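Local structure of PA1221 (Pseudomonas aeruginosa, 4DG9) at residues A[189-194]-A[313-318]; A[457-462]-A[555-560]. The protein belongs to the AMP-binding (ANL) family and joins that fold, in a single chain, to a carrier domain with a phosphopantetheine attachment site. All coordinates share one frame; numbering follows the deposited sequence.

Contact 1 closes before contact 2 opens along the chain, and the two lie on opposite sides of its centre, with their own centres 29 Å apart and their nearest atoms about 16 Å apart. They share no helix or strand. Contact 1 sets helix 186-193 against the loop between strands 304-309 and 319-322, within the AMP-binding fold. Contact 2 sets the loop residue V457 and the first residue of strand 459-466, middle strand of a three-stranded sheet, against carrier helix 555-567. What connects them is DG9, which is hydrogen-bonded to T316 in contact 1 and covalently bound to S555 in contact 2. The ligand therefore reaches from the carrier helix into the pocket of the AMP-binding fold.

Contact 1: residues A[189-194]-A[313-318]; sequences ITRLCL and ENTTFT. With DG9 (5'-({[(2R,3R)-3-amino-2-{[2-({N-[(2R)-2-hydroxy-3,3-dimethyl-4-{[oxido(oxo)phosphonio]oxy}butanoyl]-beta-alanyl}amino)ethyl]sulfanyl}-4-methylpentyl]sulfonyl}amino)-5'-deoxyadenosine), chain B.
R191 reaches from helix 186-193 to the backbone of 313-318, and its path can be followed outward from CB. CG lies anti to the backbone N (chi1 164°), which starts the chain toward the loop, and bends at chi2 and chi3 then bring the guanidinium up to a row of carbonyls. NE is still tied to its own helix through a weak hydrogen bond to G188 O. CZ stands 3.7 Å from N314 O. At the tip, NH2 donates to N314 O over 3.1 Å; the donor lies in that carbonyl's plane, but the bond is bent at the hydrogen (136°) and the acceptor sits 28° out of the guanidinium plane. T315 O lies at the guanidinium edge, whereas NH1 finds its main partner outside the two segments, in T342 OG1.

One residue further along, L192 makes the apolar half of the contact and straddles two loop residues. Its CD2 meets T316 CB at 3.6 Å, the two side chains crossing at about a right angle, while CD1 comes obliquely to F317 CD2 at 3.7 Å. T316 also turns CG2 over the centre of the F317 ring, 3.9 Å above its plane, so three side chains interlock.

On the ligand side, T316 O accepts a hydrogen bond of 2.8 Å from DG9 N2. D216 carries a second link, with OD1 bonded to T316 N and OD2 to DG9. F317 CE1 lies 4.0 Å from DG9 CG2, which approaches the ring edge in plane. A helix thus backs a loop that lines the ligand pocket, the loop beginning within the Tyr-Gly-Pro-Thr-Glu sequence motif of the AMP-binding family, whose closing glutamate is E313.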
loop_
_atom_site.group_PDB
_atom_site.type_symbol
_atom_site.label_atom_id
_atom_site.label_comp_id
_atom_site.label_asym_id
_atom_site.label_seq_id
_atom_site.Cartn_x
_atom_site.Cartn_y
_atom_site.Cartn_z
ATOM N N ILE A 189 -9.040 -11.009 -8.927
ATOM C CA ILE A 189 -8.323 -11.648 -7.825
ATOM C C ILE A 189 -7.886 -13.056 -8.165
ATOM O O ILE A 189 -6.711 -13.405 -7.987
ATOM C CB ILE A 189 -9.140 -11.688 -6.519
ATOM C CG1 ILE A 189 -9.523 -10.275 -6.068
ATOM C CG2 ILE A 189 -8.351 -12.395 -5.426
ATOM C CD1 ILE A 189 -10.507 -10.279 -4.924
ATOM N N THR A 190 -8.827 -13.865 -8.656
ATOM C CA THR A 190 -8.500 -15.243 -9.016
ATOM C C THR A 190 -7.506 -15.303 -10.182
ATOM O O THR A 190 -6.716 -16.231 -10.281
ATOM C CB THR A 190 -9.745 -16.071 -9.312
ATOM O OG1 THR A 190 -10.446 -15.488 -10.415
ATOM C CG2 THR A 190 -10.658 -16.131 -8.078
ATOM N N ARG A 191 -7.538 -14.313 -11.063
ATOM C CA ARG A 191 -6.493 -14.192 -12.056
ATOM C C ARG A 191 -5.157 -13.998 -11.334
ATOM O O ARG A 191 -4.169 -14.674 -11.610
ATOM C CB ARG A 191 -6.706 -12.981 -12.966
ATOM C CG ARG A 191 -5.409 -12.660 -13.723
ATOM C CD ARG A 191 -5.144 -11.181 -13.994
ATOM N NE ARG A 191 -4.986 -10.429 -12.776
ATOM C CZ ARG A 191 -4.505 -9.195 -12.720
ATOM N NH1 ARG A 191 -4.111 -8.584 -13.827
ATOM N NH2 ARG A 191 -4.422 -8.575 -11.549
ATOM N N LEU A 192 -5.120 -13.037 -10.421
ATOM C CA LEU A 192 -3.863 -12.734 -9.762
ATOM C C LEU A 192 -3.265 -13.984 -9.108
ATOM O O LEU A 192 -2.053 -14.188 -9.143
ATOM C CB LEU A 192 -4.065 -11.640 -8.728
ATOM C CG LEU A 192 -2.889 -11.377 -7.809
ATOM C CD1 LEU A 192 -1.748 -10.798 -8.625
ATOM C CD2 LEU A 192 -3.322 -10.408 -6.704
ATOM N N CYS A 193 -4.122 -14.818 -8.524
ATOM C CA CYS A 193 -3.663 -15.887 -7.634
ATOM C C CYS A 193 -3.526 -17.304 -8.204
ATOM O O CYS A 193 -2.994 -18.188 -7.524
ATOM C CB CYS A 193 -4.558 -15.927 -6.377
ATOM S SG CYS A 193 -4.596 -14.379 -5.458
ATOM N N LEU A 194 -3.972 -17.522 -9.437
ATOM C CA LEU A 194 -3.948 -18.876 -10.016
ATOM C C LEU A 194 -3.113 -18.957 -11.292
ATOM O O LEU A 194 -2.998 -17.981 -12.033
ATOM C CB LEU A 194 -5.375 -19.393 -10.275
ATOM C CG LEU A 194 -6.281 -19.264 -9.052
ATOM C CD1 LEU A 194 -7.740 -19.689 -9.344
ATOM C CD2 LEU A 194 -5.688 -20.024 -7.862
ATOM N N GLU A 313 -5.958 0.064 -10.872
ATOM C CA GLU A 313 -6.937 -0.128 -11.944
ATOM C C GLU A 313 -6.860 -1.498 -12.626
ATOM O O GLU A 313 -7.832 -1.971 -13.201
ATOM C CB GLU A 313 -6.785 0.985 -12.996
ATOM C CG GLU A 313 -7.210 2.385 -12.518
ATOM C CD GLU A 313 -6.128 3.136 -11.723
ATOM O OE1 GLU A 313 -5.096 2.525 -11.298
ATOM O OE2 GLU A 313 -6.325 4.359 -11.526
ATOM N N ASN A 314 -5.665 -2.076 -12.640
ATOM C CA ASN A 314 -5.413 -3.436 -13.127
ATOM C C ASN A 314 -5.274 -4.510 -12.035
ATOM O O ASN A 314 -4.702 -5.570 -12.269
ATOM C CB ASN A 314 -4.293 -3.496 -14.177
ATOM C CG ASN A 314 -4.319 -4.778 -14.968
ATOM O OD1 ASN A 314 -5.384 -5.373 -15.168
ATOM N ND2 ASN A 314 -3.150 -5.222 -15.422
ATOM N N THR A 315 -5.684 -4.184 -10.816
ATOM C CA THR A 315 -5.708 -5.178 -9.741
ATOM C C THR A 315 -4.367 -5.746 -9.255
ATOM O O THR A 315 -4.004 -6.875 -9.598
ATOM C CB THR A 315 -6.635 -6.358 -10.094
ATOM O OG1 THR A 315 -7.936 -5.860 -10.435
ATOM C CG2 THR A 315 -6.757 -7.303 -8.912
ATOM N N THR A 316 -3.660 -4.994 -8.407
ATOM C CA THR A 316 -2.414 -5.536 -7.854
ATOM C C THR A 316 -1.268 -5.590 -8.859
ATOM O O THR A 316 -0.419 -4.697 -8.834
ATOM C CB THR A 316 -2.642 -6.881 -7.159
ATOM O OG1 THR A 316 -3.776 -6.766 -6.292
ATOM C CG2 THR A 316 -1.415 -7.297 -6.353
ATOM N N PHE A 317 -1.087 -6.704 -9.557
ATOM C CA PHE A 317 0.002 -6.781 -10.540
ATOM C C PHE A 317 -0.382 -6.631 -12.012
ATOM O O PHE A 317 -1.451 -7.057 -12.441
ATOM C CB PHE A 317 0.791 -8.077 -10.343
ATOM C CG PHE A 317 1.497 -8.144 -9.032
ATOM C CD1 PHE A 317 1.951 -6.986 -8.430
ATOM C CD2 PHE A 317 1.695 -9.347 -8.393
ATOM C CE1 PHE A 317 2.600 -7.026 -7.231
ATOM C CE2 PHE A 317 2.350 -9.394 -7.184
ATOM C CZ PHE A 317 2.804 -8.228 -6.605
ATOM N N THR A 318 0.513 -6.010 -12.772
ATOM C CA THR A 318 0.436 -5.973 -14.235
ATOM C C THR A 318 1.611 -6.770 -14.787
ATOM O O THR A 318 1.444 -7.731 -15.546
ATOM C CB THR A 318 0.453 -4.532 -14.788
ATOM O OG1 THR A 318 -0.701 -3.817 -14.315
ATOM C CG2 THR A 318 0.454 -4.533 -16.318
HETATM C C DG9 B . -0.179 -0.519 -5.848
HETATM N N DG9 B . 0.678 2.368 -7.649
HETATM S S DG9 B . -0.721 2.004 -6.980
HETATM C C1 DG9 B . -0.874 0.351 -6.907
HETATM N N1 DG9 B . 8.550 -0.162 -10.160
HETATM O O1 DG9 B . 1.494 2.877 -12.071
HETATM C C2 DG9 B . 8.367 1.135 -10.463
HETATM N N2 DG9 B . -0.672 -2.632 -7.004
HETATM O O2 DG9 B . 3.698 4.358 -11.406
HETATM C C3 DG9 B . 0.872 1.951 -9.024
HETATM N N3 DG9 B . 7.192 1.756 -10.287
HETATM O O3 DG9 B . 4.456 5.967 5.841
HETATM C C4 DG9 B . 6.133 1.079 -9.775
HETATM C C5 DG9 B . 6.286 -0.259 -9.451
HETATM C C6 DG9 B . 7.526 -0.877 -9.651
HETATM N N6 DG9 B . 7.726 -2.185 -9.350
HETATM N N7 DG9 B . 5.090 -0.678 -8.983
HETATM C C8 DG9 B . 4.222 0.361 -9.014
HETATM N N9 DG9 B . 4.865 1.431 -9.491
HETATM C CA DG9 B . 0.432 -1.692 -6.635
HETATM C CB DG9 B . 1.581 -2.480 -6.002
HETATM C "C1'" DG9 B . 4.266 2.776 -9.687
HETATM S S1P DG9 B . 0.947 0.306 -4.752
HETATM C "C2'" DG9 B . 3.762 2.948 -11.115
HETATM P P2A DG9 B . 4.272 5.427 7.257
HETATM C C2P DG9 B . 0.827 -0.630 -3.253
HETATM O O2P DG9 B . -0.890 2.684 -5.733
HETATM C "C3'" DG9 B . 2.367 2.358 -11.055
HETATM C C3P DG9 B . -0.164 -0.067 -2.237
HETATM O O3P DG9 B . -1.731 2.422 -7.905
HETATM C "C4'" DG9 B . 1.934 2.817 -9.671
HETATM O "O4'" DG9 B . 3.114 2.868 -8.853
HETATM O O4A DG9 B . 3.092 5.916 8.072
HETATM N N4P DG9 B . 0.502 0.798 -1.285
HETATM C C5P DG9 B . 0.603 0.530 0.014
HETATM O O5P DG9 B . 0.199 -0.497 0.534
HETATM O O6A DG9 B . 4.189 3.814 7.214
HETATM C C6P DG9 B . 1.268 1.592 0.852
HETATM C C7P DG9 B . 2.562 1.028 1.422
HETATM N N8P DG9 B . 3.121 1.868 2.460
HETATM C C9P DG9 B . 2.744 1.749 3.730
HETATM O O9P DG9 B . 1.926 0.925 4.098
HETATM C CAP DG9 B . 3.374 2.686 4.725
HETATM O OAP DG9 B . 4.140 3.679 4.047
HETATM C CBP DG9 B . 4.271 1.959 5.728
HETATM C CCP DG9 B . 5.098 2.988 6.497
HETATM C CDP DG9 B . 3.341 1.234 6.685
HETATM C CEP DG9 B . 5.182 0.946 5.047
HETATM C CG1 DG9 B . 1.117 -3.603 -5.082
HETATM C CG2 DG9 B . 2.450 -3.062 -7.113
#

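Contact 2: residues A[457-462]-A[555-560]; sequences VKQLLC and SLLALQ. With DG9 (5'-({[(2R,3R)-3-amino-2-{[2-({N-[(2R)-2-hydroxy-3,3-dimethyl-4-{[oxido(oxo)phosphonio]oxy}butanoyl]-beta-alanyl}amino)ethyl]sulfanyl}-4-methylpentyl]sulfonyl}amino)-5'-deoxyadenosine), chain B.
V457 and L556 form the dense part of this interface: V457 CG2 sits 3.5 Å from L556 CD1 and is almost as close to L556 CB, with the two side chains crossing at a slant. The second methyl, V457 CG1, also reaches L556 CB, at 4.0 Å. T266 of helix 261-270 touches both residues, so the loop leading into strand 459-466, the carrier helix and helix 261-270 meet at this pair. L557, the next residue of the helix, instead meets Q459. The glutamine chain is extended beyond CG (chi2 178°) and crosses L557 at about a right angle, putting NE2 3.4 Å from L557 CD1; this buried amide donates to L537 O.

Helix 555-567 begins with S555, directly after the Gly-Gly-Asn sequence that precedes the modified serine in carrier domains. Here S555 OG is bonded covalently to DG9 P2A, at 1.6 Å. The phosphate therefore lies at the helix N-terminus, where the helix dipole would probably favour its negative charge. L556 extends the packing onto the ligand, with CD2 4.0 Å from DG9 CCP.

Between the two packed pairs the approach is looser, V457 CG1 coming no nearer to L557 CG than 4.4 Å. Packing thins toward Q560: one turn along the helix from L556, this partly exposed residue brings NE2 only to 4.2 Å from V457 CG2, with no hydrogen bond joining the segments.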
loop_
_atom_site.group_PDB
_atom_site.type_symbol
_atom_site.label_atom_id
_atom_site.label_comp_id
_atom_site.label_asym_id
_atom_site.label_seq_id
_atom_site.Cartn_x
_atom_site.Cartn_y
_atom_site.Cartn_z
ATOM N N VAL A 457 14.079 5.994 1.465
ATOM C CA VAL A 457 12.704 6.331 1.799
ATOM C C VAL A 457 12.289 7.669 1.171
ATOM O O VAL A 457 13.134 8.449 0.745
ATOM C CB VAL A 457 12.538 6.365 3.345
ATOM C CG1 VAL A 457 11.366 7.203 3.762
ATOM C CG2 VAL A 457 12.399 4.965 3.881
ATOM N N LYS A 458 10.985 7.918 1.099
ATOM C CA LYS A 458 10.466 9.158 0.533
ATOM C C LYS A 458 9.910 10.088 1.618
ATOM O O LYS A 458 9.390 9.628 2.647
ATOM C CB LYS A 458 9.373 8.862 -0.487
ATOM C CG LYS A 458 9.797 7.972 -1.637
ATOM C CD LYS A 458 10.336 8.783 -2.789
ATOM C CE LYS A 458 10.061 8.087 -4.112
ATOM N NZ LYS A 458 10.598 6.694 -4.089
ATOM N N GLN A 459 10.032 11.393 1.378
ATOM C CA GLN A 459 9.477 12.415 2.257
ATOM C C GLN A 459 8.629 13.392 1.445
ATOM O O GLN A 459 8.977 13.747 0.323
ATOM C CB GLN A 459 10.590 13.211 2.911
ATOM C CG GLN A 459 11.416 12.496 3.942
ATOM C CD GLN A 459 12.508 13.413 4.470
ATOM O OE1 GLN A 459 13.282 13.975 3.690
ATOM N NE2 GLN A 459 12.550 13.604 5.791
ATOM N N LEU A 460 7.522 13.844 2.014
ATOM C CA LEU A 460 6.710 14.844 1.341
ATOM C C LEU A 460 6.894 16.183 2.033
ATOM O O LEU A 460 6.503 16.375 3.185
ATOM C CB LEU A 460 5.242 14.442 1.336
ATOM C CG LEU A 460 4.282 15.513 0.840
ATOM C CD1 LEU A 460 4.466 15.692 -0.650
ATOM C CD2 LEU A 460 2.852 15.129 1.185
ATOM N N LEU A 461 7.503 17.102 1.303
ATOM C CA LEU A 461 7.912 18.382 1.833
ATOM C C LEU A 461 7.094 19.481 1.185
ATOM O O LEU A 461 6.915 19.503 -0.037
ATOM C CB LEU A 461 9.388 18.602 1.523
ATOM C CG LEU A 461 10.339 17.566 2.108
ATOM C CD1 LEU A 461 11.745 17.764 1.569
ATOM C CD2 LEU A 461 10.309 17.648 3.629
ATOM N N CYS A 462 6.621 20.402 2.013
ATOM C CA CYS A 462 5.744 21.469 1.569
ATOM C C CYS A 462 6.280 22.837 1.972
ATOM O O CYS A 462 6.423 23.132 3.163
ATOM C CB CYS A 462 4.351 21.268 2.172
ATOM S SG CYS A 462 3.274 22.708 2.079
ATOM N N SER A 555 6.946 7.738 9.322
ATOM C CA SER A 555 6.916 6.434 10.014
ATOM C C SER A 555 8.178 5.565 9.782
ATOM O O SER A 555 8.711 4.969 10.717
ATOM C CB SER A 555 5.644 5.682 9.625
ATOM O OG SER A 555 5.574 5.659 8.192
ATOM N N LEU A 556 8.694 5.531 8.589
ATOM C CA LEU A 556 9.916 4.830 8.212
ATOM C C LEU A 556 11.155 5.425 8.904
ATOM O O LEU A 556 11.956 4.702 9.529
ATOM C CB LEU A 556 10.078 4.809 6.686
ATOM C CG LEU A 556 9.031 3.919 6.000
ATOM C CD1 LEU A 556 9.168 3.866 4.469
ATOM C CD2 LEU A 556 9.043 2.513 6.617
ATOM N N LEU A 557 11.307 6.741 8.811
ATOM C CA LEU A 557 12.422 7.410 9.484
ATOM C C LEU A 557 12.314 7.275 11.003
ATOM O O LEU A 557 13.323 7.158 11.695
ATOM C CB LEU A 557 12.528 8.882 9.060
ATOM C CG LEU A 557 12.746 9.075 7.548
ATOM C CD1 LEU A 557 12.567 10.514 7.124
ATOM C CD2 LEU A 557 14.118 8.551 7.113
ATOM N N ALA A 558 11.089 7.282 11.519
ATOM C CA ALA A 558 10.869 7.058 12.945
ATOM C C ALA A 558 11.348 5.667 13.335
ATOM O O ALA A 558 11.916 5.474 14.418
ATOM C CB ALA A 558 9.414 7.215 13.284
ATOM N N LEU A 559 11.120 4.697 12.452
ATOM C CA LEU A 559 11.680 3.358 12.637
ATOM C C LEU A 559 13.192 3.411 12.761
ATOM O O LEU A 559 13.758 2.967 13.761
ATOM C CB LEU A 559 11.298 2.440 11.484
ATOM C CG LEU A 559 9.984 1.702 11.706
ATOM C CD1 LEU A 559 9.850 0.577 10.696
ATOM C CD2 LEU A 559 9.926 1.173 13.138
ATOM N N GLN A 560 13.844 3.963 11.744
ATOM C CA GLN A 560 15.299 4.087 11.780
ATOM C C GLN A 560 15.817 4.781 13.055
ATOM O O GLN A 560 16.797 4.339 13.659
ATOM C CB GLN A 560 15.786 4.835 10.541
ATOM C CG GLN A 560 15.312 4.221 9.245
ATOM C CD GLN A 560 15.855 4.941 8.032
ATOM O OE1 GLN A 560 16.719 5.806 8.151
ATOM N NE2 GLN A 560 15.347 4.592 6.857
HETATM C C DG9 B . -0.179 -0.519 -5.848
HETATM N N DG9 B . 0.678 2.368 -7.649
HETATM S S DG9 B . -0.721 2.004 -6.980
HETATM C C1 DG9 B . -0.874 0.351 -6.907
HETATM N N1 DG9 B . 8.550 -0.162 -10.160
HETATM O O1 DG9 B . 1.494 2.877 -12.071
HETATM C C2 DG9 B . 8.367 1.135 -10.463
HETATM N N2 DG9 B . -0.672 -2.632 -7.004
HETATM O O2 DG9 B . 3.698 4.358 -11.406
HETATM C C3 DG9 B . 0.872 1.951 -9.024
HETATM N N3 DG9 B . 7.192 1.756 -10.287
HETATM O O3 DG9 B . 4.456 5.967 5.841
HETATM C C4 DG9 B . 6.133 1.079 -9.775
HETATM C C5 DG9 B . 6.286 -0.259 -9.451
HETATM C C6 DG9 B . 7.526 -0.877 -9.651
HETATM N N6 DG9 B . 7.726 -2.185 -9.350
HETATM N N7 DG9 B . 5.090 -0.678 -8.983
HETATM C C8 DG9 B . 4.222 0.361 -9.014
HETATM N N9 DG9 B . 4.865 1.431 -9.491
HETATM C CA DG9 B . 0.432 -1.692 -6.635
HETATM C CB DG9 B . 1.581 -2.480 -6.002
HETATM C "C1'" DG9 B . 4.266 2.776 -9.687
HETATM S S1P DG9 B . 0.947 0.306 -4.752
HETATM C "C2'" DG9 B . 3.762 2.948 -11.115
HETATM P P2A DG9 B . 4.272 5.427 7.257
HETATM C C2P DG9 B . 0.827 -0.630 -3.253
HETATM O O2P DG9 B . -0.890 2.684 -5.733
HETATM C "C3'" DG9 B . 2.367 2.358 -11.055
HETATM C C3P DG9 B . -0.164 -0.067 -2.237
HETATM O O3P DG9 B . -1.731 2.422 -7.905
HETATM C "C4'" DG9 B . 1.934 2.817 -9.671
HETATM O "O4'" DG9 B . 3.114 2.868 -8.853
HETATM O O4A DG9 B . 3.092 5.916 8.072
HETATM N N4P DG9 B . 0.502 0.798 -1.285
HETATM C C5P DG9 B . 0.603 0.530 0.014
HETATM O O5P DG9 B . 0.199 -0.497 0.534
HETATM O O6A DG9 B . 4.189 3.814 7.214
HETATM C C6P DG9 B . 1.268 1.592 0.852
HETATM C C7P DG9 B . 2.562 1.028 1.422
HETATM N N8P DG9 B . 3.121 1.868 2.460
HETATM C C9P DG9 B . 2.744 1.749 3.730
HETATM O O9P DG9 B . 1.926 0.925 4.098
HETATM C CAP DG9 B . 3.374 2.686 4.725
HETATM O OAP DG9 B . 4.140 3.679 4.047
HETATM C CBP DG9 B . 4.271 1.959 5.728
HETATM C CCP DG9 B . 5.098 2.988 6.497
HETATM C CDP DG9 B . 3.341 1.234 6.685
HETATM C CEP DG9 B . 5.182 0.946 5.047
HETATM C CG1 DG9 B . 1.117 -3.603 -5.082
HETATM C CG2 DG9 B . 2.450 -3.062 -7.113
#